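Local coordinates for protein nicking enzyme (Staphylococcus aureus, PDB 4HT4) that probably nicks plasmid DNA as the relaxase that starts conjugative transfer of antibiotic resistance, here as its N-terminal relaxase domain bound to a DNA hairpin, at residues Met2-Gln6 against Trp168-Glu173; Tyr48-Leu52 against Lys104-Glu108; Arg64-Trp68 against Ile116-Asn120. The protein carries 1 engineered substitution. All coordinates share one frame; numbering follows the deposited sequence.

How the interactions relate
Near the N terminus, residues 2-6 lead into an outermost strand of the five-stranded antiparallel sheet. Interaction 1 joins them to helix 162-182 and so closes the longest loop, which contains both other contacts. Strand 48-52, the opposite outermost strand, is met by helix 96-108 in interaction 2. Helix 64-74 meets strand 117-122 in interaction 3. The loops of interactions 2 and 3 cross, because their segments come in turn along the chain. Strands 48-52 and 117-122 are neighbours in the sheet. Interactions 1 and 2 touch where Phe106 packs against Trp172 and Phe5. Helices 96-108 and 162-182 therefore form one layer, while helix 64-74 covers the other face.

Interaction 1 of 3, residues Met2-Gln6 against Trp168-Glu173; sequences MYHFQ and WRKRWE. With nucleotides of chain B.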
loop_
_atom_site.group_PDB
_atom_site.type_symbol
_atom_site.label_atom_id
_atom_site.label_comp_id
_atom_site.label_asym_id
_atom_site.label_seq_id
_atom_site.Cartn_x
_atom_site.Cartn_y
_atom_site.Cartn_z
HETATM N N MSE A 2 -3.562 -13.462 -14.388
HETATM C CA MSE A 2 -2.432 -14.043 -13.671
HETATM C C MSE A 2 -2.389 -13.555 -12.224
HETATM O O MSE A 2 -2.721 -12.404 -11.940
HETATM C CB MSE A 2 -1.122 -13.696 -14.380
HETATM C CG MSE A 2 0.001 -14.689 -14.140
HETATM SE SE MSE A 2 1.684 -14.028 -14.849
HETATM C CE MSE A 2 1.805 -12.409 -13.772
ATOM N N TYR A 3 -1.976 -14.432 -11.314
ATOM C CA TYR A 3 -1.910 -14.085 -9.899
ATOM C C TYR A 3 -0.509 -13.670 -9.474
ATOM O O TYR A 3 0.470 -14.366 -9.747
ATOM C CB TYR A 3 -2.376 -15.255 -9.032
ATOM C CG TYR A 3 -2.530 -14.911 -7.567
ATOM C CD1 TYR A 3 -3.733 -14.423 -7.073
ATOM C CD2 TYR A 3 -1.477 -15.077 -6.676
ATOM C CE1 TYR A 3 -3.883 -14.108 -5.734
ATOM C CE2 TYR A 3 -1.617 -14.764 -5.335
ATOM C CZ TYR A 3 -2.820 -14.281 -4.871
ATOM O OH TYR A 3 -2.963 -13.969 -3.538
ATOM N N HIS A 4 -0.423 -12.535 -8.791
ATOM C CA HIS A 4 0.827 -12.104 -8.185
ATOM C C HIS A 4 0.560 -11.252 -6.956
ATOM O O HIS A 4 -0.066 -10.196 -7.042
ATOM C CB HIS A 4 1.690 -11.329 -9.178
ATOM C CG HIS A 4 2.944 -10.776 -8.574
ATOM N ND1 HIS A 4 3.932 -11.581 -8.049
ATOM C CD2 HIS A 4 3.364 -9.502 -8.401
ATOM C CE1 HIS A 4 4.911 -10.824 -7.584
ATOM N NE2 HIS A 4 4.591 -9.558 -7.786
ATOM N N PHE A 5 1.040 -11.719 -5.810
ATOM C CA PHE A 5 0.874 -10.993 -4.561
ATOM C C PHE A 5 2.188 -10.977 -3.792
ATOM O O PHE A 5 2.710 -12.028 -3.422
ATOM C CB PHE A 5 -0.225 -11.640 -3.716
ATOM C CG PHE A 5 -0.486 -10.936 -2.413
ATOM C CD1 PHE A 5 -1.399 -9.900 -2.343
ATOM C CD2 PHE A 5 0.173 -11.320 -1.257
ATOM C CE1 PHE A 5 -1.644 -9.256 -1.148
ATOM C CE2 PHE A 5 -0.067 -10.678 -0.061
ATOM C CZ PHE A 5 -0.976 -9.646 -0.007
ATOM N N GLN A 6 2.720 -9.786 -3.551
ATOM C CA GLN A 6 3.962 -9.658 -2.799
ATOM C C GLN A 6 3.771 -8.814 -1.546
ATOM O O GLN A 6 3.178 -7.737 -1.592
ATOM C CB GLN A 6 5.074 -9.070 -3.669
ATOM C CG GLN A 6 6.422 -9.012 -2.970
ATOM C CD GLN A 6 7.549 -8.618 -3.900
ATOM O OE1 GLN A 6 7.317 -8.175 -5.025
ATOM N NE2 GLN A 6 8.783 -8.782 -3.437
ATOM N N TRP A 168 -4.877 -12.265 3.420
ATOM C CA TRP A 168 -4.790 -11.220 2.407
ATOM C C TRP A 168 -4.586 -11.807 1.015
ATOM O O TRP A 168 -5.098 -11.277 0.028
ATOM C CB TRP A 168 -3.659 -10.247 2.741
ATOM C CG TRP A 168 -4.032 -9.232 3.777
ATOM C CD1 TRP A 168 -5.293 -8.876 4.159
ATOM C CD2 TRP A 168 -3.135 -8.440 4.564
ATOM N NE1 TRP A 168 -5.236 -7.910 5.133
ATOM C CE2 TRP A 168 -3.924 -7.625 5.399
ATOM C CE3 TRP A 168 -1.744 -8.341 4.642
ATOM C CZ2 TRP A 168 -3.366 -6.725 6.302
ATOM C CZ3 TRP A 168 -1.194 -7.447 5.538
ATOM C CH2 TRP A 168 -2.003 -6.651 6.356
ATOM N N ARG A 169 -3.832 -12.899 0.943
ATOM C CA ARG A 169 -3.601 -13.584 -0.322
ATOM C C ARG A 169 -4.904 -14.137 -0.884
ATOM O O ARG A 169 -5.189 -13.994 -2.072
ATOM C CB ARG A 169 -2.592 -14.720 -0.144
ATOM C CG ARG A 169 -1.187 -14.261 0.201
ATOM C CD ARG A 169 -0.228 -15.436 0.190
ATOM N NE ARG A 169 -0.351 -16.204 -1.044
ATOM C CZ ARG A 169 0.348 -15.961 -2.148
ATOM N NH1 ARG A 169 1.231 -14.971 -2.175
ATOM N NH2 ARG A 169 0.165 -16.710 -3.226
ATOM N N LYS A 170 -5.693 -14.769 -0.020
ATOM C CA LYS A 170 -6.968 -15.345 -0.431
ATOM C C LYS A 170 -7.991 -14.254 -0.725
ATOM O O LYS A 170 -8.870 -14.427 -1.569
ATOM C CB LYS A 170 -7.503 -16.291 0.645
ATOM N N ARG A 171 -7.869 -13.130 -0.025
ATOM C CA ARG A 171 -8.774 -12.007 -0.233
ATOM C C ARG A 171 -8.563 -11.388 -1.607
ATOM O O ARG A 171 -9.524 -11.033 -2.289
ATOM C CB ARG A 171 -8.571 -10.945 0.846
ATOM C CG ARG A 171 -9.509 -9.756 0.715
ATOM C CD ARG A 171 -9.144 -8.651 1.686
ATOM N NE ARG A 171 -9.182 -9.105 3.072
ATOM C CZ ARG A 171 -8.919 -8.328 4.118
ATOM N NH1 ARG A 171 -8.599 -7.054 3.934
ATOM N NH2 ARG A 171 -8.978 -8.823 5.347
ATOM N N TRP A 172 -7.303 -11.262 -2.009
ATOM C CA TRP A 172 -6.971 -10.694 -3.310
ATOM C C TRP A 172 -7.435 -11.602 -4.441
ATOM O O TRP A 172 -7.792 -11.133 -5.520
ATOM C CB TRP A 172 -5.468 -10.420 -3.421
ATOM C CG TRP A 172 -5.039 -10.006 -4.794
ATOM C CD1 TRP A 172 -4.100 -10.615 -5.574
ATOM C CD2 TRP A 172 -5.544 -8.905 -5.561
ATOM N NE1 TRP A 172 -3.980 -9.958 -6.772
ATOM C CE2 TRP A 172 -4.858 -8.904 -6.790
ATOM C CE3 TRP A 172 -6.506 -7.917 -5.327
ATOM C CZ2 TRP A 172 -5.100 -7.958 -7.781
ATOM C CZ3 TRP A 172 -6.746 -6.978 -6.311
ATOM C CH2 TRP A 172 -6.047 -7.006 -7.524
ATOM N N GLU A 173 -7.432 -12.906 -4.184
ATOM C CA GLU A 173 -7.944 -13.870 -5.144
ATOM C C GLU A 173 -9.442 -13.679 -5.328
ATOM O O GLU A 173 -9.937 -13.618 -6.452
ATOM C CB GLU A 173 -7.663 -15.296 -4.672
ATOM C CG GLU A 173 -8.407 -16.354 -5.464
ATOM C CD GLU A 173 -8.310 -17.729 -4.839
ATOM O OE1 GLU A 173 -7.184 -18.158 -4.515
ATOM O OE2 GLU A 173 -9.363 -18.378 -4.668
ATOM P P DT B 24 8.202 -17.597 -12.491
ATOM O OP1 DT B 24 7.996 -19.062 -12.535
ATOM O OP2 DT B 24 9.551 -17.037 -12.724
ATOM O "O5'" DT B 24 7.208 -16.896 -13.526
ATOM C "C5'" DT B 24 5.807 -17.076 -13.396
ATOM C "C4'" DT B 24 5.078 -15.874 -13.963
ATOM O "O4'" DT B 24 4.964 -14.858 -12.937
ATOM C "C3'" DT B 24 5.773 -15.226 -15.156
ATOM O "O3'" DT B 24 4.858 -15.108 -16.239
ATOM C "C2'" DT B 24 6.232 -13.865 -14.634
ATOM C "C1'" DT B 24 5.237 -13.600 -13.510
ATOM N N1 DT B 24 5.751 -12.707 -12.440
ATOM C C2 DT B 24 5.367 -11.387 -12.428
ATOM O O2 DT B 24 4.620 -10.903 -13.256
ATOM N N3 DT B 24 5.892 -10.646 -11.403
ATOM C C4 DT B 24 6.744 -11.084 -10.408
ATOM O O4 DT B 24 7.165 -10.341 -9.529
ATOM C C5 DT B 24 7.107 -12.474 -10.480
ATOM C C7 DT B 24 8.027 -13.061 -9.454
ATOM C C6 DT B 24 6.601 -13.211 -11.476
ATOM P P DA B 21 5.075 -19.093 4.561
ATOM O OP1 DA B 21 5.010 -20.223 5.512
ATOM O OP2 DA B 21 6.169 -19.034 3.566
ATOM O "O5'" DA B 21 3.684 -19.014 3.770
ATOM C "C5'" DA B 21 3.363 -17.856 3.016
ATOM C "C4'" DA B 21 2.591 -18.171 1.749
ATOM O "O4'" DA B 21 2.617 -16.997 0.907
ATOM C "C3'" DA B 21 3.192 -19.240 0.856
ATOM O "O3'" DA B 21 2.213 -19.662 -0.085
ATOM C "C2'" DA B 21 4.329 -18.471 0.189
ATOM C "C1'" DA B 21 3.772 -17.051 0.091
ATOM N N9 DA B 21 4.716 -16.030 0.537
ATOM C C8 DA B 21 5.820 -16.219 1.319
ATOM N N7 DA B 21 6.488 -15.118 1.555
ATOM C C5 DA B 21 5.776 -14.139 0.881
ATOM C C6 DA B 21 5.961 -12.751 0.733
ATOM N N6 DA B 21 6.976 -12.081 1.289
ATOM N N1 DA B 21 5.059 -12.076 -0.010
ATOM C C2 DA B 21 4.042 -12.746 -0.565
ATOM N N3 DA B 21 3.766 -14.047 -0.496
ATOM C C4 DA B 21 4.680 -14.687 0.247
ATOM P P DA B 22 2.557 -20.811 -1.153
ATOM O OP1 DA B 22 1.273 -21.375 -1.622
ATOM O OP2 DA B 22 3.584 -21.698 -0.562
ATOM O "O5'" DA B 22 3.227 -20.016 -2.367
ATOM C "C5'" DA B 22 2.473 -18.984 -2.977
ATOM C "C4'" DA B 22 3.289 -18.204 -3.991
ATOM O "O4'" DA B 22 3.932 -17.061 -3.369
ATOM C "C3'" DA B 22 4.400 -18.982 -4.696
ATOM O "O3'" DA B 22 4.095 -19.047 -6.088
ATOM C "C2'" DA B 22 5.650 -18.143 -4.421
ATOM C "C1'" DA B 22 5.032 -16.768 -4.198
ATOM N N9 DA B 22 5.881 -15.734 -3.594
ATOM C C8 DA B 22 5.883 -14.413 -3.949
ATOM N N7 DA B 22 6.727 -13.674 -3.275
ATOM C C5 DA B 22 7.331 -14.569 -2.410
ATOM C C6 DA B 22 8.325 -14.406 -1.427
ATOM N N6 DA B 22 8.894 -13.227 -1.155
ATOM N N1 DA B 22 8.709 -15.500 -0.736
ATOM C C2 DA B 22 8.131 -16.674 -1.020
ATOM N N3 DA B 22 7.188 -16.948 -1.919
ATOM C C4 DA B 22 6.824 -15.845 -2.592
#
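Tyr3 and Arg169 cross at a slant, with the ring and guanidinium planes 65° apart. The Tyr3 OH donates a hydrogen bond of 2.7 Å to Arg169 O. This carbonyl also accepts from Glu173 N, and the two donors come from opposite faces of its plane. Tyr3 CG lies anti to the backbone N (chi1 -172°), which carries the ring out along the helix. There Tyr3 CE1 meets Trp172 CD1 at 3.5 Å, and the two rings lean obliquely on each other.

Phe5 stands almost upright to the guanidinium, its plane turned 87° from it. Its CD2 packs on the aliphatic Arg169 CG at 3.6 Å, and its CZ reaches Trp168 CB.

Arg169 bends at chi3 and turns its head to the DNA. One guanidinium face lies against the sugars of DA21 and DA22 of chain B, with Phe5 O at the edge. The C4 and O4 end of the DT24 base of chain B lies over the rim of one His4 face. Arg169 thus sits between the first strand and the DNA. Ala191 O, bonded to Arg169 NH2, and Tyr3 OH over the other face hold its head. This leaves Arg169 NH1 turned to the base edge, 3.2 Å from N3 of DA21 of chain B.

Interaction 2 of 3, residues Tyr48-Leu52 against Lys104-Glu108; sequences YSEIL and KEFAE
Leu52 and Ala107 form the tight end of this contact between strand 48-52 and helix 96-108. Leu52 CD1 rests on Ala107 CB at 3.7 Å. The other methyl, Leu52 CD2, meets the aliphatic Glu108 CG at 3.6 Å, with the two side chains at about a right angle. Leu52 thus sits astride successive residues of the helix, one branch on each. Leu52 and Ala107 are buried. Glu108 lends its CH2 and keeps its carboxylate at the partly exposed margin.

The other end is looser and polar. Lys104 crosses Glu50 at about a right angle and bends at chi3 (-82°). The bend brings CE closer to the strand than NZ. Lys104 CE lies 3.4 Å from Glu50 OE1 and close to Tyr48 OH as well. Lys104 NZ approaches Tyr48 OH to 3.8 Å. It stays 4.2 Å from Glu50 OE1, too far for a salt bridge, so the opposite charges probably attract each other without a direct bond. The firm polar bond here is within the strand. Tyr48 OH donates to Glu50 OE1 at 2.9 Å, approaching from above the carboxylate plane. Tyr48, Glu50 and Lys104 all remain partly exposed.

The short segments of strand and helix run nearly the same way, 25° apart. Their axes come within 9.7 Å, a sheet-to-helix packing distance. Strand 48-52 is an outermost strand, paired by backbone bonds to strand 117-122. Leu52 also packs on Val117 and Leu119 of that strand. Ser49 and Ile51 face the other way, toward helix 64-74, so this strand lies between two helices. Behind helix 96-108, Phe106 meets Trp172 of helix 162-182 edge-to-face, and Glu105 bonds to His179 of the same helix.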
loop_
_atom_site.group_PDB
_atom_site.type_symbol
_atom_site.label_atom_id
_atom_site.label_comp_id
_atom_site.label_asym_id
_atom_site.label_seq_id
_atom_site.Cartn_x
_atom_site.Cartn_y
_atom_site.Cartn_z
ATOM N N TYR A 48 -2.304 6.286 -11.788
ATOM C CA TYR A 48 -3.309 6.574 -10.770
ATOM C C TYR A 48 -2.703 6.604 -9.371
ATOM O O TYR A 48 -1.916 5.732 -9.005
ATOM C CB TYR A 48 -4.446 5.552 -10.828
ATOM C CG TYR A 48 -5.619 5.890 -9.936
ATOM C CD1 TYR A 48 -6.622 6.745 -10.372
ATOM C CD2 TYR A 48 -5.726 5.353 -8.661
ATOM C CE1 TYR A 48 -7.698 7.058 -9.563
ATOM C CE2 TYR A 48 -6.800 5.659 -7.843
ATOM C CZ TYR A 48 -7.781 6.512 -8.299
ATOM O OH TYR A 48 -8.852 6.820 -7.491
ATOM N N SER A 49 -3.074 7.617 -8.593
ATOM C CA SER A 49 -2.593 7.750 -7.224
ATOM C C SER A 49 -3.715 8.177 -6.290
ATOM O O SER A 49 -4.520 9.046 -6.627
ATOM C CB SER A 49 -1.442 8.753 -7.150
ATOM O OG SER A 49 -0.296 8.263 -7.819
ATOM N N GLU A 50 -3.759 7.563 -5.114
ATOM C CA GLU A 50 -4.765 7.897 -4.115
ATOM C C GLU A 50 -4.331 7.430 -2.731
ATOM O O GLU A 50 -3.682 6.394 -2.589
ATOM C CB GLU A 50 -6.110 7.264 -4.478
ATOM C CG GLU A 50 -7.254 7.669 -3.563
ATOM C CD GLU A 50 -8.520 6.881 -3.829
ATOM O OE1 GLU A 50 -8.497 5.999 -4.713
ATOM O OE2 GLU A 50 -9.537 7.139 -3.154
ATOM N N ILE A 51 -4.690 8.205 -1.712
ATOM C CA ILE A 51 -4.461 7.807 -0.330
ATOM C C ILE A 51 -5.788 7.509 0.357
ATOM O O ILE A 51 -6.664 8.370 0.439
ATOM C CB ILE A 51 -3.719 8.887 0.465
ATOM C CG1 ILE A 51 -2.324 9.109 -0.115
ATOM C CG2 ILE A 51 -3.625 8.492 1.929
ATOM C CD1 ILE A 51 -1.489 10.072 0.688
ATOM N N LEU A 52 -5.926 6.284 0.852
ATOM C CA LEU A 52 -7.166 5.850 1.477
ATOM C C LEU A 52 -7.018 5.774 2.993
ATOM O O LEU A 52 -6.062 5.192 3.505
ATOM C CB LEU A 52 -7.597 4.500 0.906
ATOM C CG LEU A 52 -7.469 4.400 -0.613
ATOM C CD1 LEU A 52 -6.264 3.554 -0.997
ATOM C CD2 LEU A 52 -8.739 3.849 -1.233
ATOM N N LYS A 104 -8.735 -0.357 -6.111
ATOM C CA LYS A 104 -9.279 0.543 -5.104
ATOM C C LYS A 104 -10.035 -0.225 -4.024
ATOM O O LYS A 104 -9.952 0.108 -2.843
ATOM C CB LYS A 104 -10.198 1.588 -5.743
ATOM C CG LYS A 104 -10.829 2.537 -4.735
ATOM C CD LYS A 104 -11.876 3.437 -5.369
ATOM C CE LYS A 104 -11.246 4.633 -6.063
ATOM N NZ LYS A 104 -12.285 5.609 -6.503
ATOM N N GLU A 105 -10.768 -1.257 -4.432
ATOM C CA GLU A 105 -11.576 -2.028 -3.492
ATOM C C GLU A 105 -10.724 -2.818 -2.504
ATOM O O GLU A 105 -10.996 -2.821 -1.303
ATOM C CB GLU A 105 -12.530 -2.973 -4.227
ATOM C CG GLU A 105 -13.365 -3.830 -3.288
ATOM C CD GLU A 105 -14.433 -4.627 -4.005
ATOM O OE1 GLU A 105 -14.598 -4.439 -5.229
ATOM O OE2 GLU A 105 -15.110 -5.441 -3.343
ATOM N N PHE A 106 -9.695 -3.488 -3.012
ATOM C CA PHE A 106 -8.818 -4.283 -2.164
ATOM C C PHE A 106 -8.042 -3.400 -1.195
ATOM O O PHE A 106 -7.748 -3.803 -0.070
ATOM C CB PHE A 106 -7.849 -5.105 -3.013
ATOM C CG PHE A 106 -6.869 -5.903 -2.204
ATOM C CD1 PHE A 106 -7.262 -7.073 -1.579
ATOM C CD2 PHE A 106 -5.558 -5.481 -2.062
ATOM C CE1 PHE A 106 -6.367 -7.810 -0.832
ATOM C CE2 PHE A 106 -4.656 -6.216 -1.315
ATOM C CZ PHE A 106 -5.062 -7.382 -0.700
ATOM N N ALA A 107 -7.710 -2.194 -1.642
ATOM C CA ALA A 107 -6.996 -1.241 -0.805
ATOM C C ALA A 107 -7.882 -0.762 0.340
ATOM O O ALA A 107 -7.406 -0.529 1.450
ATOM C CB ALA A 107 -6.517 -0.064 -1.635
ATOM N N GLU A 108 -9.174 -0.619 0.060
ATOM C CA GLU A 108 -10.133 -0.181 1.066
ATOM C C GLU A 108 -10.398 -1.275 2.092
ATOM O O GLU A 108 -10.846 -1.000 3.205
ATOM C CB GLU A 108 -11.440 0.261 0.408
ATOM C CG GLU A 108 -11.332 1.592 -0.310
ATOM C CD GLU A 108 -12.565 1.920 -1.121
ATOM O OE1 GLU A 108 -13.376 1.005 -1.371
ATOM O OE2 GLU A 108 -12.722 3.097 -1.509
#

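Interaction 3 of 3, residues Arg64-Trp68 against Ile116-Asn120; sequences REYLW and IVDLN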
loop_
_atom_site.group_PDB
_atom_site.type_symbol
_atom_site.label_atom_id
_atom_site.label_comp_id
_atom_site.label_asym_id
_atom_site.label_seq_id
_atom_site.Cartn_x
_atom_site.Cartn_y
_atom_site.Cartn_z
ATOM N N ARG A 64 0.240 13.390 0.752
ATOM C CA ARG A 64 1.312 12.404 0.717
ATOM C C ARG A 64 2.563 12.882 1.447
ATOM O O ARG A 64 3.291 12.084 2.038
ATOM C CB ARG A 64 1.645 12.040 -0.730
ATOM C CG ARG A 64 2.460 10.771 -0.880
ATOM C CD ARG A 64 2.461 10.279 -2.318
ATOM N NE ARG A 64 1.122 9.914 -2.777
ATOM C CZ ARG A 64 0.370 10.671 -3.569
ATOM N NH1 ARG A 64 0.822 11.841 -3.999
ATOM N NH2 ARG A 64 -0.836 10.257 -3.936
ATOM N N GLU A 65 2.803 14.188 1.415
ATOM C CA GLU A 65 3.994 14.756 2.031
ATOM C C GLU A 65 3.910 14.743 3.555
ATOM O O GLU A 65 4.869 14.375 4.234
ATOM C CB GLU A 65 4.230 16.178 1.526
ATOM C CG GLU A 65 5.593 16.736 1.889
ATOM C CD GLU A 65 5.876 18.054 1.204
ATOM O OE1 GLU A 65 5.089 19.003 1.393
ATOM O OE2 GLU A 65 6.882 18.136 0.468
ATOM N N TYR A 66 2.762 15.149 4.089
ATOM C CA TYR A 66 2.558 15.182 5.532
ATOM C C TYR A 66 2.587 13.785 6.128
ATOM O O TYR A 66 3.176 13.563 7.187
ATOM C CB TYR A 66 1.224 15.852 5.871
ATOM C CG TYR A 66 0.819 15.712 7.324
ATOM C CD1 TYR A 66 1.335 16.560 8.294
ATOM C CD2 TYR A 66 -0.081 14.729 7.725
ATOM C CE1 TYR A 66 0.969 16.436 9.623
ATOM C CE2 TYR A 66 -0.452 14.597 9.052
ATOM C CZ TYR A 66 0.076 15.454 9.996
ATOM O OH TYR A 66 -0.289 15.330 11.317
ATOM N N LEU A 67 1.941 12.851 5.439
ATOM C CA LEU A 67 1.783 11.485 5.927
ATOM C C LEU A 67 3.108 10.804 6.259
ATOM O O LEU A 67 3.326 10.389 7.396
ATOM C CB LEU A 67 1.005 10.646 4.911
ATOM C CG LEU A 67 0.906 9.147 5.193
ATOM C CD1 LEU A 67 0.179 8.897 6.502
ATOM C CD2 LEU A 67 0.212 8.432 4.044
ATOM N N TRP A 68 3.990 10.702 5.272
ATOM C CA TRP A 68 5.220 9.935 5.438
ATOM C C TRP A 68 6.291 10.653 6.256
ATOM O O TRP A 68 7.251 10.030 6.711
ATOM C CB TRP A 68 5.759 9.486 4.080
ATOM C CG TRP A 68 4.762 8.661 3.335
ATOM C CD1 TRP A 68 4.092 9.012 2.201
ATOM C CD2 TRP A 68 4.291 7.355 3.691
ATOM N NE1 TRP A 68 3.248 7.999 1.818
ATOM C CE2 TRP A 68 3.350 6.971 2.718
ATOM C CE3 TRP A 68 4.581 6.470 4.735
ATOM C CZ2 TRP A 68 2.697 5.744 2.755
ATOM C CZ3 TRP A 68 3.932 5.252 4.770
ATOM C CH2 TRP A 68 3.001 4.899 3.787
ATOM N N ILE A 116 -3.436 3.127 6.788
ATOM C CA ILE A 116 -3.464 4.163 5.768
ATOM C C ILE A 116 -2.754 3.631 4.532
ATOM O O ILE A 116 -1.603 3.201 4.607
ATOM C CB ILE A 116 -2.776 5.452 6.239
ATOM C CG1 ILE A 116 -3.486 6.016 7.471
ATOM C CG2 ILE A 116 -2.756 6.479 5.119
ATOM C CD1 ILE A 116 -2.914 7.327 7.955
ATOM N N VAL A 117 -3.444 3.657 3.397
ATOM C CA VAL A 117 -2.922 3.047 2.182
ATOM C C VAL A 117 -2.597 4.072 1.102
ATOM O O VAL A 117 -3.467 4.823 0.660
ATOM C CB VAL A 117 -3.910 2.019 1.608
ATOM C CG1 VAL A 117 -3.307 1.326 0.399
ATOM C CG2 VAL A 117 -4.290 1.005 2.673
ATOM N N ASP A 118 -1.337 4.093 0.683
ATOM C CA ASP A 118 -0.915 4.943 -0.420
ATOM C C ASP A 118 -0.949 4.130 -1.708
ATOM O O ASP A 118 0.020 3.450 -2.048
ATOM C CB ASP A 118 0.495 5.479 -0.173
ATOM C CG ASP A 118 0.824 6.683 -1.037
ATOM O OD1 ASP A 118 0.197 6.850 -2.105
ATOM O OD2 ASP A 118 1.716 7.464 -0.648
ATOM N N LEU A 119 -2.068 4.205 -2.420
ATOM C CA LEU A 119 -2.267 3.405 -3.624
ATOM C C LEU A 119 -1.700 4.078 -4.868
ATOM O O LEU A 119 -2.019 5.230 -5.166
ATOM C CB LEU A 119 -3.753 3.113 -3.832
ATOM C CG LEU A 119 -4.113 2.362 -5.115
ATOM C CD1 LEU A 119 -3.530 0.957 -5.098
ATOM C CD2 LEU A 119 -5.620 2.322 -5.307
ATOM N N ASN A 120 -0.856 3.346 -5.588
ATOM C CA ASN A 120 -0.299 3.826 -6.847
ATOM C C ASN A 120 -0.297 2.726 -7.901
ATOM O O ASN A 120 0.262 1.650 -7.687
ATOM C CB ASN A 120 1.120 4.359 -6.646
ATOM C CG ASN A 120 1.197 5.415 -5.565
ATOM O OD1 ASN A 120 1.624 5.142 -4.444
ATOM N ND2 ASN A 120 0.774 6.630 -5.892
#
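Asp118 OD2 takes a hydrogen bond of 3.0 Å from Trp68 NE1, and a weak one from Arg64 NE. This carboxylate joins helix 64-74 to strand 117-122, next to the outermost strand 48-52 of the antiparallel sheet, in a helix-on-sheet layer consistent with the relaxase fold of the Rep clan. The Trp68 bond is fairly straight at 162° and uses the anti lone pair of OD2. The indole and carboxylate share almost one plane, 9° apart. The Asp118 CB also lies at the ring edge, near Trp68 CZ2.

Arg64 comes in across the aspartate at about a right angle. Its NE makes a salt bridge to Asp118 OD1 at 3.3 Å, with an N-H...O angle of 168°. Here the syn lone pair is used, and the acceptor lies in the guanidinium plane. Two donors from one helix hold the rotation of a buried carboxylate; the charge of Arg64 probably offsets that of Asp118.

Strand 117-122 ends at His122, which binds nickel with His130 and His132. Asp118 pairs through its backbone with Leu134 of the adjoining strand. Toward the start of the strand the contact turns apolar. Leu67 and Ile116 lie alongside, pointing opposite ways, with Leu67 CD2 3.7 Å from Ile116 CG2.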